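Long-range contacts in nitrogen regulatory PII-like protein (Bacillus subtilis subsp. subtilis, PDB 4R25), which is required for full induction of the nrgAB operon when ammonium is limiting and needs to interact with NrgA to localise correctly at the membrane: residues K5-T10 / K92-E97; S29-N34 / K62-V67; N34-G39 / V57-K62. All blocks are in the same frame, centred on the assembly; numbering follows the deposited sequence.

The three contacts illustrate how a single antiparallel sheet changes its chemistry along its length. Contact 1 (5-10 with 92-97) is buried near the centre of the chain. Contacts 2 and 3 are partly buried, share Asn34 and Lys62, and follow the same two strands, 29-44 and 51-67, from the body of the fold out along a hairpin. Strands 4-10 and 51-67 are neighbours, so contacts 1 and 2 meet directly, and both supply ligands to one zinc ion among charged residues, while their aliphatic faces turn to the helices. Contact 3, farther out and with several exposed residues, adds to its backbone ladder a glycine against a tyrosine and a histidine bound to another zinc.

Contact 1 of 3, residues K5-T10 / K92-E97; sequences KVEIVT and KIFVYE. With ZN (zinc ion), chain E.
Ile93 on strand 92-97 sits between Val6 and Ile8 of strand 4-10, a bump in a hollow within the antiparallel sheet of the ferredoxin-like PII fold. Its CG2 branch rests on Val6 CG1 at 3.8 Å, while CG1 runs alongside Ile8 CG2 at 4.2 Å, so the two branches fill the dip left by the neighbouring side chains. This aliphatic face is closed by helix 72-83, whose Ala79 meets both Ile8 and Ile93. Between the strands, six backbone hydrogen bonds join Lys5 to Tyr96, Glu7 to Phe94 and Val9 to Lys92, and the strands run at 162° to each other.

The other face is built of longer groups. The Phe94 ring presents its edge to Val9 CG2, with CE2 of the ring 4.2 Å from that methyl. Tyr96 lies beside Lys5, CD1 of the ring 4.0 Å from the lysine CD, and the Glu7 carboxylate passes obliquely by CE1 of the same ring, the two planes 49° apart. Lys5 starts with CG anti to the backbone N (chi1 180°), continues along the tyrosine and bends at chi3, which brings its amine to a zinc ion near the middle of the trimer. A leucine in place of Tyr96 would probably open a gap beside Lys5 CD and the Glu7 carboxylate, where the ring and its hydroxyl now stand, leaving both ligands less firmly placed. Phe94 and Tyr96 also pack against Val66 and Lys5 of the second subunit, where the sheet runs on across the interface. Glu64 completes the protein ligands of the metal, whose bonds here run from Lys5 NZ at 2.5 Å and from Glu7 OE2 at 2.6 Å.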
ATOM      1  N   LYS A   5      -1.519  -6.335   8.682  1.00 40.69           N
ATOM      2  CA  LYS A   5      -2.272  -5.374   7.911  1.00 29.18           C
ATOM      3  C   LYS A   5      -3.307  -6.115   7.089  1.00 36.30           C
ATOM      4  O   LYS A   5      -2.975  -7.012   6.314  1.00 44.01           O
ATOM      5  CB  LYS A   5      -1.354  -4.567   7.000  1.00 35.06           C
ATOM      6  CG  LYS A   5      -2.084  -3.533   6.147  1.00 36.33           C
ATOM      7  CD  LYS A   5      -1.265  -3.218   4.916  1.00 54.17           C
ATOM      8  CE  LYS A   5      -1.375  -1.763   4.518  1.00 78.20           C
ATOM      9  NZ  LYS A   5      -0.372  -1.441   3.461  1.00 73.45           N
ATOM     10  N   VAL A   6      -4.566  -5.735   7.262  1.00 39.63           N
ATOM     11  CA  VAL A   6      -5.630  -6.287   6.449  1.00 27.80           C
ATOM     12  C   VAL A   6      -6.010  -5.284   5.374  1.00 36.43           C
ATOM     13  O   VAL A   6      -6.397  -4.155   5.665  1.00 38.37           O
ATOM     14  CB  VAL A   6      -6.858  -6.677   7.296  1.00 42.24           C
ATOM     15  CG1 VAL A   6      -7.984  -7.188   6.407  1.00 27.58           C
ATOM     16  CG2 VAL A   6      -6.472  -7.726   8.307  1.00 32.48           C
ATOM     17  N   GLU A   7      -5.893  -5.712   4.123  1.00 38.64           N
ATOM     18  CA  GLU A   7      -6.184  -4.854   2.988  1.00 32.54           C
ATOM     19  C   GLU A   7      -7.410  -5.360   2.230  1.00 47.08           C
ATOM     20  O   GLU A   7      -7.367  -6.411   1.589  1.00 46.02           O
ATOM     21  CB  GLU A   7      -4.973  -4.824   2.072  1.00 33.64           C
ATOM     22  CG  GLU A   7      -4.976  -3.743   1.035  1.00 39.82           C
ATOM     23  CD  GLU A   7      -3.593  -3.556   0.438  1.00 62.53           C
ATOM     24  OE1 GLU A   7      -3.356  -3.987  -0.713  1.00 59.43           O
ATOM     25  OE2 GLU A   7      -2.732  -2.985   1.138  1.00 78.70           O
ATOM     26  N   ILE A   8      -8.507  -4.616   2.314  1.00 38.87           N
ATOM     27  CA  ILE A   8      -9.715  -4.977   1.598  1.00 31.77           C
ATOM     28  C   ILE A   8      -9.854  -4.124   0.345  1.00 40.53           C
ATOM     29  O   ILE A   8      -9.889  -2.898   0.423  1.00 51.08           O
ATOM     30  CB  ILE A   8     -10.965  -4.784   2.478  1.00 32.88           C
ATOM     31  CG1 ILE A   8     -10.763  -5.435   3.848  1.00 32.55           C
ATOM     32  CG2 ILE A   8     -12.188  -5.357   1.787  1.00 35.70           C
ATOM     33  CD1 ILE A   8     -11.848  -5.095   4.858  1.00 42.09           C
ATOM     34  N   VAL A   9      -9.926  -4.768  -0.812  1.00 40.29           N
ATOM     35  CA  VAL A   9     -10.109  -4.046  -2.065  1.00 45.24           C
ATOM     36  C   VAL A   9     -11.445  -4.427  -2.699  1.00 54.95           C
ATOM     37  O   VAL A   9     -11.609  -5.528  -3.215  1.00 43.94           O
ATOM     38  CB  VAL A   9      -8.956  -4.320  -3.048  1.00 43.99           C
ATOM     39  CG1 VAL A   9      -9.260  -3.717  -4.401  1.00 42.80           C
ATOM     40  CG2 VAL A   9      -7.651  -3.773  -2.492  1.00 39.66           C
ATOM     41  N   THR A  10     -12.401  -3.507  -2.667  1.00 49.65           N
ATOM     42  CA  THR A  10     -13.774  -3.883  -2.943  1.00 47.92           C
ATOM     43  C   THR A  10     -14.629  -2.801  -3.618  1.00 43.33           C
ATOM     44  O   THR A  10     -14.141  -1.737  -3.991  1.00 55.21           O
ATOM     45  CB  THR A  10     -14.439  -4.419  -1.649  1.00 48.42           C
ATOM     46  OG1 THR A  10     -15.814  -4.737  -1.885  1.00 62.99           O
ATOM     47  CG2 THR A  10     -14.326  -3.404  -0.519  1.00 62.76           C
ATOM     48  N   LYS A  92     -11.494  -8.539  -2.959  1.00 48.97           N
ATOM     49  CA  LYS A  92     -10.599  -9.476  -2.295  1.00 57.13           C
ATOM     50  C   LYS A  92     -10.056  -8.890  -0.994  1.00 47.76           C
ATOM     51  O   LYS A  92     -10.276  -7.722  -0.680  1.00 43.64           O
ATOM     52  CB  LYS A  92      -9.441  -9.863  -3.224  1.00 51.63           C
ATOM     53  CG  LYS A  92      -9.878 -10.302  -4.621  1.00 60.87           C
ATOM     54  CD  LYS A  92      -8.839 -11.202  -5.278  1.00 63.49           C
ATOM     55  CE  LYS A  92      -9.178 -11.482  -6.737  1.00 72.02           C
ATOM     56  NZ  LYS A  92      -9.134 -10.238  -7.560  1.00 74.39           N
ATOM     57  N   ILE A  93      -9.350  -9.718  -0.238  1.00 40.89           N
ATOM     58  CA  ILE A  93      -8.795  -9.295   1.029  1.00 37.09           C
ATOM     59  C   ILE A  93      -7.398  -9.854   1.126  1.00 43.20           C
ATOM     60  O   ILE A  93      -7.209 -11.053   0.989  1.00 47.01           O
ATOM     61  CB  ILE A  93      -9.598  -9.854   2.212  1.00 34.13           C
ATOM     62  CG1 ILE A  93     -11.045  -9.374   2.157  1.00 42.20           C
ATOM     63  CG2 ILE A  93      -8.943  -9.470   3.543  1.00 29.50           C
ATOM     64  CD1 ILE A  93     -11.913 -10.014   3.202  1.00 36.66           C
ATOM     65  N   PHE A  94      -6.422  -8.991   1.385  1.00 40.30           N
ATOM     66  CA  PHE A  94      -5.042  -9.432   1.489  1.00 33.74           C
ATOM     67  C   PHE A  94      -4.485  -9.219   2.891  1.00 38.90           C
ATOM     68  O   PHE A  94      -4.717  -8.185   3.513  1.00 40.04           O
ATOM     69  CB  PHE A  94      -4.181  -8.717   0.445  1.00 43.98           C
ATOM     70  CG  PHE A  94      -4.771  -8.739  -0.938  1.00 35.49           C
ATOM     71  CD1 PHE A  94      -4.617  -9.845  -1.756  1.00 47.91           C
ATOM     72  CD2 PHE A  94      -5.490  -7.659  -1.415  1.00 42.82           C
ATOM     73  CE1 PHE A  94      -5.161  -9.868  -3.034  1.00 45.99           C
ATOM     74  CE2 PHE A  94      -6.038  -7.678  -2.687  1.00 45.18           C
ATOM     75  CZ  PHE A  94      -5.871  -8.781  -3.498  1.00 40.20           C
ATOM     76  N   VAL A  95      -3.753 -10.210   3.382  1.00 41.33           N
ATOM     77  CA  VAL A  95      -3.155 -10.135   4.704  1.00 34.08           C
ATOM     78  C   VAL A  95      -1.624 -10.089   4.612  1.00 45.62           C
ATOM     79  O   VAL A  95      -1.019 -10.847   3.853  1.00 45.03           O
ATOM     80  CB  VAL A  95      -3.634 -11.300   5.600  1.00 51.36           C
ATOM     81  CG1 VAL A  95      -3.244 -11.058   7.062  1.00 31.76           C
ATOM     82  CG2 VAL A  95      -5.152 -11.469   5.475  1.00 32.13           C
ATOM     83  N   TYR A  96      -1.022  -9.172   5.370  1.00 37.98           N
ATOM     84  CA  TYR A  96       0.423  -8.986   5.408  1.00 34.43           C
ATOM     85  C   TYR A  96       0.958  -8.956   6.832  1.00 36.25           C
ATOM     86  O   TYR A  96       0.315  -8.436   7.740  1.00 52.58           O
ATOM     87  CB  TYR A  96       0.810  -7.645   4.795  1.00 43.47           C
ATOM     88  CG  TYR A  96       0.345  -7.404   3.392  1.00 44.19           C
ATOM     89  CD1 TYR A  96      -0.864  -6.780   3.150  1.00 41.94           C
ATOM     90  CD2 TYR A  96       1.132  -7.762   2.304  1.00 45.89           C
ATOM     91  CE1 TYR A  96      -1.299  -6.537   1.869  1.00 39.19           C
ATOM     92  CE2 TYR A  96       0.709  -7.521   1.006  1.00 49.76           C
ATOM     93  CZ  TYR A  96      -0.512  -6.907   0.795  1.00 75.12           C
ATOM     94  OH  TYR A  96      -0.951  -6.663  -0.490  1.00 71.42           O
ATOM     95  N   GLU A  97       2.164  -9.472   7.019  1.00 39.72           N
ATOM     96  CA  GLU A  97       2.864  -9.321   8.287  1.00 37.24           C
ATOM     97  C   GLU A  97       3.411  -7.905   8.398  1.00 42.17           C
ATOM     98  O   GLU A  97       3.826  -7.324   7.394  1.00 49.64           O
ATOM     99  CB  GLU A  97       4.022 -10.319   8.384  1.00 61.25           C
ATOM    100  CG  GLU A  97       3.604 -11.730   8.784  1.00 80.62           C
ATOM    101  CD  GLU A  97       4.682 -12.771   8.522  1.00 90.25           C
ATOM    102  OE1 GLU A  97       5.757 -12.435   7.973  1.00 92.87           O
ATOM    103  OE2 GLU A  97       4.441 -13.940   8.866  1.00108.40           O
TER
HETATM  104 ZN    ZN E 204      -1.065  -0.928   1.072  1.00114.89          ZN
HETATM  105  O   HOH W   1      -0.682   1.048  -0.531  0.33 39.85           O

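Contact 2 of 3, residues S29-N34 / K62-V67; sequences SLTFSN and KIEIVV. With ZN (zinc ion), chain E.
Thr31 and Glu64 face each other as a hydrogen-bonded pair where strands 29-44 and 51-67 form the base of the long beta hairpin of the PII fold. Four backbone hydrogen bonds make the ladder, two between Thr31 and Glu64 and two between Ser33 and Lys62. The bond from Lys62 N to Ser33 O (2.8 Å) is nearly straight, at 174°. The CA-H of Ile63 adds a contact to Thr31 O, supplementing the bond that this carbonyl receives from Glu64 N.

Apolar contacts gather on the face of Ile63. Its CG2 meets Leu30 CD1 at 4.2 Å and its CG1 meets Phe32 CB at 4.1 Å, so one isoleucine bridges two residues of the opposite strand. Phe32 offers just its first carbon: with CG between the backbone N and carbonyl carbon (chi1 63°), the ring swings off to meet Phe15 edge-to-face and His36 of the third subunit.

Polar groups occupy the other face. Thr31 OG1 lies 3.3 Å from Glu64 CB, flanking the root of an extended acidic chain. The carboxylate divides its work: OE1 forms a salt bridge with Lys62 of the third subunit, while OE2 binds zinc at 2.3 Å. Lys62 of this chain makes the equivalent salt bridge to Glu64 of the second subunit, so acid and amine link the trimer around its metal. Besides that bridge, Lys62 NZ donates to a zinc-bound water at 2.9 Å.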
ATOM      1  N   SER A  29      -9.611   2.187  14.394  1.00 40.16           N
ATOM      2  CA  SER A  29      -9.268   3.051  13.261  1.00 43.80           C
ATOM      3  C   SER A  29      -8.890   2.275  11.991  1.00 43.56           C
ATOM      4  O   SER A  29      -8.470   1.117  12.039  1.00 36.62           O
ATOM      5  CB  SER A  29      -8.166   4.057  13.629  1.00 53.22           C
ATOM      6  OG  SER A  29      -6.896   3.440  13.745  1.00 44.72           O
ATOM      7  N   LEU A  30      -9.050   2.932  10.851  1.00 35.18           N
ATOM      8  CA  LEU A  30      -8.685   2.342   9.578  1.00 38.44           C
ATOM      9  C   LEU A  30      -8.479   3.448   8.544  1.00 43.05           C
ATOM     10  O   LEU A  30      -8.896   4.585   8.754  1.00 41.19           O
ATOM     11  CB  LEU A  30      -9.769   1.358   9.132  1.00 33.01           C
ATOM     12  CG  LEU A  30     -11.175   1.932   8.969  1.00 41.02           C
ATOM     13  CD1 LEU A  30     -11.307   2.654   7.644  1.00 33.88           C
ATOM     14  CD2 LEU A  30     -12.244   0.852   9.100  1.00 36.77           C
ATOM     15  N   THR A  31      -7.825   3.121   7.434  1.00 40.34           N
ATOM     16  CA  THR A  31      -7.663   4.087   6.352  1.00 30.73           C
ATOM     17  C   THR A  31      -8.342   3.584   5.085  1.00 35.81           C
ATOM     18  O   THR A  31      -8.504   2.385   4.888  1.00 39.39           O
ATOM     19  CB  THR A  31      -6.185   4.362   6.053  1.00 35.15           C
ATOM     20  OG1 THR A  31      -5.509   3.120   5.839  1.00 57.67           O
ATOM     21  CG2 THR A  31      -5.528   5.096   7.221  1.00 43.03           C
ATOM     22  N   PHE A  32      -8.752   4.502   4.227  1.00 29.94           N
ATOM     23  CA  PHE A  32      -9.351   4.091   2.977  1.00 28.74           C
ATOM     24  C   PHE A  32      -9.077   5.096   1.870  1.00 32.28           C
ATOM     25  O   PHE A  32      -8.678   6.230   2.124  1.00 34.26           O
ATOM     26  CB  PHE A  32     -10.856   3.812   3.140  1.00 27.43           C
ATOM     27  CG  PHE A  32     -11.663   5.008   3.531  1.00 33.28           C
ATOM     28  CD1 PHE A  32     -12.327   5.755   2.573  1.00 44.91           C
ATOM     29  CD2 PHE A  32     -11.776   5.381   4.867  1.00 38.85           C
ATOM     30  CE1 PHE A  32     -13.083   6.866   2.936  1.00 53.91           C
ATOM     31  CE2 PHE A  32     -12.524   6.488   5.235  1.00 41.44           C
ATOM     32  CZ  PHE A  32     -13.181   7.230   4.271  1.00 45.33           C
ATOM     33  N   SER A  33      -9.270   4.655   0.635  1.00 31.98           N
ATOM     34  CA  SER A  33      -9.081   5.524  -0.513  1.00 40.49           C
ATOM     35  C   SER A  33      -9.698   4.890  -1.743  1.00 42.83           C
ATOM     36  O   SER A  33      -9.936   3.685  -1.780  1.00 45.01           O
ATOM     37  CB  SER A  33      -7.596   5.789  -0.756  1.00 33.42           C
ATOM     38  OG  SER A  33      -6.904   4.587  -1.026  1.00 49.03           O
ATOM     39  N   ASN A  34      -9.966   5.711  -2.745  1.00 50.17           N
ATOM     40  CA  ASN A  34     -10.486   5.215  -3.998  1.00 40.88           C
ATOM     41  C   ASN A  34      -9.341   4.938  -4.959  1.00 58.19           C
ATOM     42  O   ASN A  34      -8.473   5.785  -5.165  1.00 41.88           O
ATOM     43  CB  ASN A  34     -11.442   6.223  -4.622  1.00 56.34           C
ATOM     44  CG  ASN A  34     -12.702   6.409  -3.810  1.00 53.26           C
ATOM     45  OD1 ASN A  34     -13.570   5.532  -3.769  1.00 54.97           O
ATOM     46  ND2 ASN A  34     -12.821   7.563  -3.173  1.00 52.89           N
ATOM     47  N   LYS A  62     -10.243   0.954  -1.379  1.00 34.18           N
ATOM     48  CA  LYS A  62      -9.181   0.240  -0.678  1.00 31.17           C
ATOM     49  C   LYS A  62      -9.258   0.597   0.803  1.00 31.77           C
ATOM     50  O   LYS A  62      -9.201   1.784   1.162  1.00 40.75           O
ATOM     51  CB  LYS A  62      -7.821   0.629  -1.247  1.00 41.73           C
ATOM     52  CG  LYS A  62      -6.654  -0.266  -0.828  1.00 45.57           C
ATOM     53  CD  LYS A  62      -5.363   0.291  -1.432  1.00 38.15           C
ATOM     54  CE  LYS A  62      -4.193  -0.650  -1.249  1.00 62.15           C
ATOM     55  NZ  LYS A  62      -2.981  -0.060  -1.900  1.00 66.92           N
ATOM     56  N   ILE A  63      -9.417  -0.419   1.648  1.00 37.57           N
ATOM     57  CA  ILE A  63      -9.524  -0.224   3.083  1.00 26.86           C
ATOM     58  C   ILE A  63      -8.388  -0.935   3.800  1.00 29.05           C
ATOM     59  O   ILE A  63      -8.203  -2.138   3.653  1.00 39.83           O
ATOM     60  CB  ILE A  63     -10.838  -0.797   3.617  1.00 44.09           C
ATOM     61  CG1 ILE A  63     -12.038  -0.080   2.983  1.00 42.98           C
ATOM     62  CG2 ILE A  63     -10.868  -0.718   5.139  1.00 30.31           C
ATOM     63  CD1 ILE A  63     -13.328  -0.810   3.120  1.00 36.74           C
ATOM     64  N   GLU A  64      -7.653  -0.191   4.611  1.00 39.94           N
ATOM     65  CA  GLU A  64      -6.557  -0.764   5.377  1.00 39.05           C
ATOM     66  C   GLU A  64      -6.798  -0.752   6.896  1.00 47.39           C
ATOM     67  O   GLU A  64      -7.175   0.259   7.490  1.00 37.25           O
ATOM     68  CB  GLU A  64      -5.252  -0.068   5.019  1.00 33.51           C
ATOM     69  CG  GLU A  64      -4.849  -0.289   3.570  1.00 47.19           C
ATOM     70  CD  GLU A  64      -3.539   0.388   3.213  1.00 69.53           C
ATOM     71  OE1 GLU A  64      -3.162   1.377   3.879  1.00 72.83           O
ATOM     72  OE2 GLU A  64      -2.882  -0.078   2.265  1.00 73.00           O
ATOM     73  N   ILE A  65      -6.581  -1.904   7.509  1.00 29.56           N
ATOM     74  CA  ILE A  65      -6.778  -2.081   8.925  1.00 32.73           C
ATOM     75  C   ILE A  65      -5.539  -2.765   9.470  1.00 36.75           C
ATOM     76  O   ILE A  65      -5.090  -3.767   8.924  1.00 41.31           O
ATOM     77  CB  ILE A  65      -8.010  -2.958   9.188  1.00 38.49           C
ATOM     78  CG1 ILE A  65      -9.181  -2.471   8.336  1.00 42.81           C
ATOM     79  CG2 ILE A  65      -8.376  -2.951  10.661  1.00 39.30           C
ATOM     80  CD1 ILE A  65     -10.263  -3.505   8.135  1.00 50.52           C
ATOM     81  N   VAL A  66      -4.957  -2.200  10.518  1.00 42.36           N
ATOM     82  CA  VAL A  66      -3.852  -2.854  11.198  1.00 40.43           C
ATOM     83  C   VAL A  66      -4.389  -3.455  12.481  1.00 41.64           C
ATOM     84  O   VAL A  66      -5.221  -2.851  13.145  1.00 45.48           O
ATOM     85  CB  VAL A  66      -2.722  -1.866  11.512  1.00 48.06           C
ATOM     86  CG1 VAL A  66      -1.582  -2.567  12.253  1.00 42.77           C
ATOM     87  CG2 VAL A  66      -2.222  -1.228  10.226  1.00 46.25           C
ATOM     88  N   VAL A  67      -3.938  -4.655  12.818  1.00 35.05           N
ATOM     89  CA  VAL A  67      -4.464  -5.341  13.989  1.00 46.12           C
ATOM     90  C   VAL A  67      -3.391  -6.126  14.685  1.00 50.86           C
ATOM     91  O   VAL A  67      -2.439  -6.590  14.055  1.00 58.47           O
ATOM     92  CB  VAL A  67      -5.597  -6.333  13.637  1.00 44.30           C
ATOM     93  CG1 VAL A  67      -6.798  -5.597  13.062  1.00 47.19           C
ATOM     94  CG2 VAL A  67      -5.089  -7.395  12.669  1.00 54.43           C
TER
HETATM   95 ZN    ZN E 204      -1.065  -0.928   1.072  1.00114.89          ZN
HETATM   96  O   HOH W   1      -0.682   1.048  -0.531  0.33 39.85           O

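Contact 3 of 3, residues N34-G39 / V57-K62. With ZN (zinc ion), chain F.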
ATOM      1  N   ASN A  34      -9.966   5.711  -2.745  1.00 50.17           N
ATOM      2  CA  ASN A  34     -10.486   5.215  -3.998  1.00 40.88           C
ATOM      3  C   ASN A  34      -9.341   4.938  -4.959  1.00 58.19           C
ATOM      4  O   ASN A  34      -8.473   5.785  -5.165  1.00 41.88           O
ATOM      5  CB  ASN A  34     -11.442   6.223  -4.622  1.00 56.34           C
ATOM      6  CG  ASN A  34     -12.702   6.409  -3.810  1.00 53.26           C
ATOM      7  OD1 ASN A  34     -13.570   5.532  -3.769  1.00 54.97           O
ATOM      8  ND2 ASN A  34     -12.821   7.563  -3.173  1.00 52.89           N
ATOM      9  N   VAL A  35      -9.341   3.741  -5.526  1.00 37.05           N
ATOM     10  CA  VAL A  35      -8.394   3.381  -6.560  1.00 38.67           C
ATOM     11  C   VAL A  35      -9.168   2.747  -7.702  1.00 42.13           C
ATOM     12  O   VAL A  35     -10.393   2.679  -7.676  1.00 50.07           O
ATOM     13  CB  VAL A  35      -7.342   2.390  -6.040  1.00 41.91           C
ATOM     14  CG1 VAL A  35      -6.524   3.026  -4.940  1.00 33.69           C
ATOM     15  CG2 VAL A  35      -8.015   1.121  -5.531  1.00 36.30           C
ATOM     16  N   HIS A  36      -8.449   2.277  -8.708  1.00 49.81           N
ATOM     17  CA  HIS A  36      -9.086   1.634  -9.839  1.00 37.27           C
ATOM     18  C   HIS A  36      -8.720   0.175  -9.938  1.00 39.44           C
ATOM     19  O   HIS A  36      -7.605  -0.226  -9.610  1.00 40.96           O
ATOM     20  CB  HIS A  36      -8.716   2.336 -11.137  1.00 49.92           C
ATOM     21  CG  HIS A  36      -9.362   3.670 -11.295  1.00 47.66           C
ATOM     22  ND1 HIS A  36      -8.642   4.844 -11.338  1.00 57.10           N
ATOM     23  CD2 HIS A  36     -10.663   4.020 -11.406  1.00 48.00           C
ATOM     24  CE1 HIS A  36      -9.471   5.860 -11.478  1.00 53.85           C
ATOM     25  NE2 HIS A  36     -10.705   5.386 -11.519  1.00 62.72           N
ATOM     26  N   GLY A  37      -9.685  -0.614 -10.385  1.00 38.77           N
ATOM     27  CA  GLY A  37      -9.463  -2.009 -10.679  1.00 38.15           C
ATOM     28  C   GLY A  37      -9.468  -2.194 -12.182  1.00 44.99           C
ATOM     29  O   GLY A  37     -10.140  -1.478 -12.921  1.00 41.57           O
ATOM     30  N   CYS A  38      -8.701  -3.164 -12.640  1.00 41.80           N
ATOM     31  CA  CYS A  38      -8.625  -3.453 -14.054  1.00 47.76           C
ATOM     32  C   CYS A  38      -8.696  -4.952 -14.217  1.00 45.26           C
ATOM     33  O   CYS A  38      -7.864  -5.674 -13.668  1.00 48.38           O
ATOM     34  CB  CYS A  38      -7.316  -2.920 -14.637  1.00 44.81           C
ATOM     35  SG  CYS A  38      -7.175  -3.107 -16.411  1.00 56.42           S
ATOM     36  N   GLY A  39      -9.706  -5.418 -14.946  1.00 50.11           N
ATOM     37  CA  GLY A  39      -9.796  -6.817 -15.315  1.00 29.18           C
ATOM     38  C   GLY A  39      -9.088  -7.057 -16.635  1.00 40.67           C
ATOM     39  O   GLY A  39      -9.127  -6.220 -17.528  1.00 36.24           O
ATOM     40  N   VAL A  57     -11.913  -1.004 -16.744  1.00 49.79           N
ATOM     41  CA  VAL A  57     -11.520  -0.296 -15.543  1.00 54.23           C
ATOM     42  C   VAL A  57     -12.750   0.041 -14.708  1.00 50.03           C
ATOM     43  O   VAL A  57     -13.682   0.675 -15.194  1.00 75.19           O
ATOM     44  CB  VAL A  57     -10.736   0.981 -15.888  1.00 57.21           C
ATOM     45  CG1 VAL A  57     -10.459   1.798 -14.634  1.00 50.71           C
ATOM     46  CG2 VAL A  57      -9.436   0.618 -16.590  1.00 44.22           C
ATOM     47  N   TYR A  58     -12.758  -0.398 -13.455  1.00 52.94           N
ATOM     48  CA  TYR A  58     -13.866  -0.103 -12.551  1.00 55.63           C
ATOM     49  C   TYR A  58     -13.398   0.654 -11.307  1.00 49.07           C
ATOM     50  O   TYR A  58     -12.210   0.943 -11.150  1.00 56.85           O
ATOM     51  CB  TYR A  58     -14.611  -1.388 -12.173  1.00 46.27           C
ATOM     52  CG  TYR A  58     -13.702  -2.568 -11.949  1.00 63.22           C
ATOM     53  CD1 TYR A  58     -13.221  -3.309 -13.023  1.00 61.58           C
ATOM     54  CD2 TYR A  58     -13.317  -2.943 -10.665  1.00 65.70           C
ATOM     55  CE1 TYR A  58     -12.373  -4.388 -12.831  1.00 54.34           C
ATOM     56  CE2 TYR A  58     -12.472  -4.027 -10.459  1.00 70.81           C
ATOM     57  CZ  TYR A  58     -12.002  -4.744 -11.548  1.00 68.32           C
ATOM     58  OH  TYR A  58     -11.160  -5.815 -11.354  1.00 53.85           O
ATOM     59  N   GLU A  59     -14.343   0.990 -10.437  1.00 55.99           N
ATOM     60  CA  GLU A  59     -14.039   1.725  -9.216  1.00 41.39           C
ATOM     61  C   GLU A  59     -13.813   0.757  -8.092  1.00 50.80           C
ATOM     62  O   GLU A  59     -14.507  -0.250  -7.982  1.00 49.78           O
ATOM     63  CB  GLU A  59     -15.193   2.628  -8.832  1.00 47.90           C
ATOM     64  CG  GLU A  59     -15.703   3.423  -9.978  1.00 54.51           C
ATOM     65  CD  GLU A  59     -14.600   4.184 -10.632  1.00 60.13           C
ATOM     66  OE1 GLU A  59     -14.525   4.134 -11.877  1.00 81.00           O
ATOM     67  OE2 GLU A  59     -13.809   4.820  -9.899  1.00 59.88           O
ATOM     68  N   ARG A  60     -12.847   1.072  -7.244  1.00 47.11           N
ATOM     69  CA  ARG A  60     -12.574   0.230  -6.101  1.00 44.02           C
ATOM     70  C   ARG A  60     -12.309   1.067  -4.856  1.00 53.83           C
ATOM     71  O   ARG A  60     -11.793   2.186  -4.929  1.00 39.77           O
ATOM     72  CB  ARG A  60     -11.396  -0.700  -6.395  1.00 46.59           C
ATOM     73  CG  ARG A  60     -11.616  -1.654  -7.574  1.00 59.29           C
ATOM     74  CD  ARG A  60     -12.391  -2.910  -7.187  1.00 45.43           C
ATOM     75  NE  ARG A  60     -13.836  -2.709  -7.194  1.00 66.09           N
ATOM     76  CZ  ARG A  60     -14.718  -3.667  -7.460  1.00 73.72           C
ATOM     77  NH1 ARG A  60     -14.297  -4.889  -7.750  1.00 82.47           N
ATOM     78  NH2 ARG A  60     -16.018  -3.403  -7.450  1.00 66.91           N
ATOM     79  N   LEU A  61     -12.686   0.515  -3.714  1.00 44.80           N
ATOM     80  CA  LEU A  61     -12.425   1.132  -2.432  1.00 41.63           C
ATOM     81  C   LEU A  61     -11.348   0.315  -1.744  1.00 42.45           C
ATOM     82  O   LEU A  61     -11.505  -0.886  -1.556  1.00 40.49           O
ATOM     83  CB  LEU A  61     -13.701   1.134  -1.594  1.00 45.66           C
ATOM     84  CG  LEU A  61     -13.599   1.579  -0.138  1.00 56.17           C
ATOM     85  CD1 LEU A  61     -13.194   3.049  -0.026  1.00 33.08           C
ATOM     86  CD2 LEU A  61     -14.921   1.316   0.563  1.00 48.10           C
ATOM     87  N   LYS A  62     -10.243   0.954  -1.379  1.00 34.18           N
ATOM     88  CA  LYS A  62      -9.181   0.240  -0.678  1.00 31.17           C
ATOM     89  C   LYS A  62      -9.258   0.597   0.803  1.00 31.77           C
ATOM     90  O   LYS A  62      -9.201   1.784   1.162  1.00 40.75           O
ATOM     91  CB  LYS A  62      -7.821   0.629  -1.247  1.00 41.73           C
ATOM     92  CG  LYS A  62      -6.654  -0.266  -0.828  1.00 45.57           C
ATOM     93  CD  LYS A  62      -5.363   0.291  -1.432  1.00 38.15           C
ATOM     94  CE  LYS A  62      -4.193  -0.650  -1.249  1.00 62.15           C
ATOM     95  NZ  LYS A  62      -2.981  -0.060  -1.900  1.00 66.92           N
TER
HETATM   96 ZN    ZN F 205     -11.890   6.795 -12.975  1.00 95.54          ZN
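Val35 pairs with Arg60 and Gly37 with Tyr58 through four backbone hydrogen bonds, on strands that have twisted to 135° between their directions as the hairpin leaves the body of the fold toward what in PII proteins is the T-loop. Within the ladder, Gly37 lies over the ring of its partner Tyr58: its CA stands 3.9 Å from the ring centroid, a CH-pi contact, and its O also lies over the face. The absence of a side chain lets the ring lie this close to the opposite backbone. On the same face, Val35 CG2 crosses Arg60 CB at about a right angle, 3.9 Å away. Arg60 then folds back, with NE donating to the O of Glu59 at 2.7 Å and Tyr58 CD2 above one face of its guanidinium.

Across from this, His36 and Glu59 run side by side, ring and carboxylate almost perpendicular at 88°. Val57 CG1 adds an apolar touch at 3.9 Å from His36 CD2. With CG beside its backbone N (chi1 -72°), His36 sends NE2 to a zinc ion at 2.3 Å, and its ring also meets Phe32 of the second subunit. Glu59 is not bonded to the histidine, its OE2 lying 3.5 Å from NE2. Its negative charge near the metal-bound imidazole would nonetheless probably favour the bound cation electrostatically.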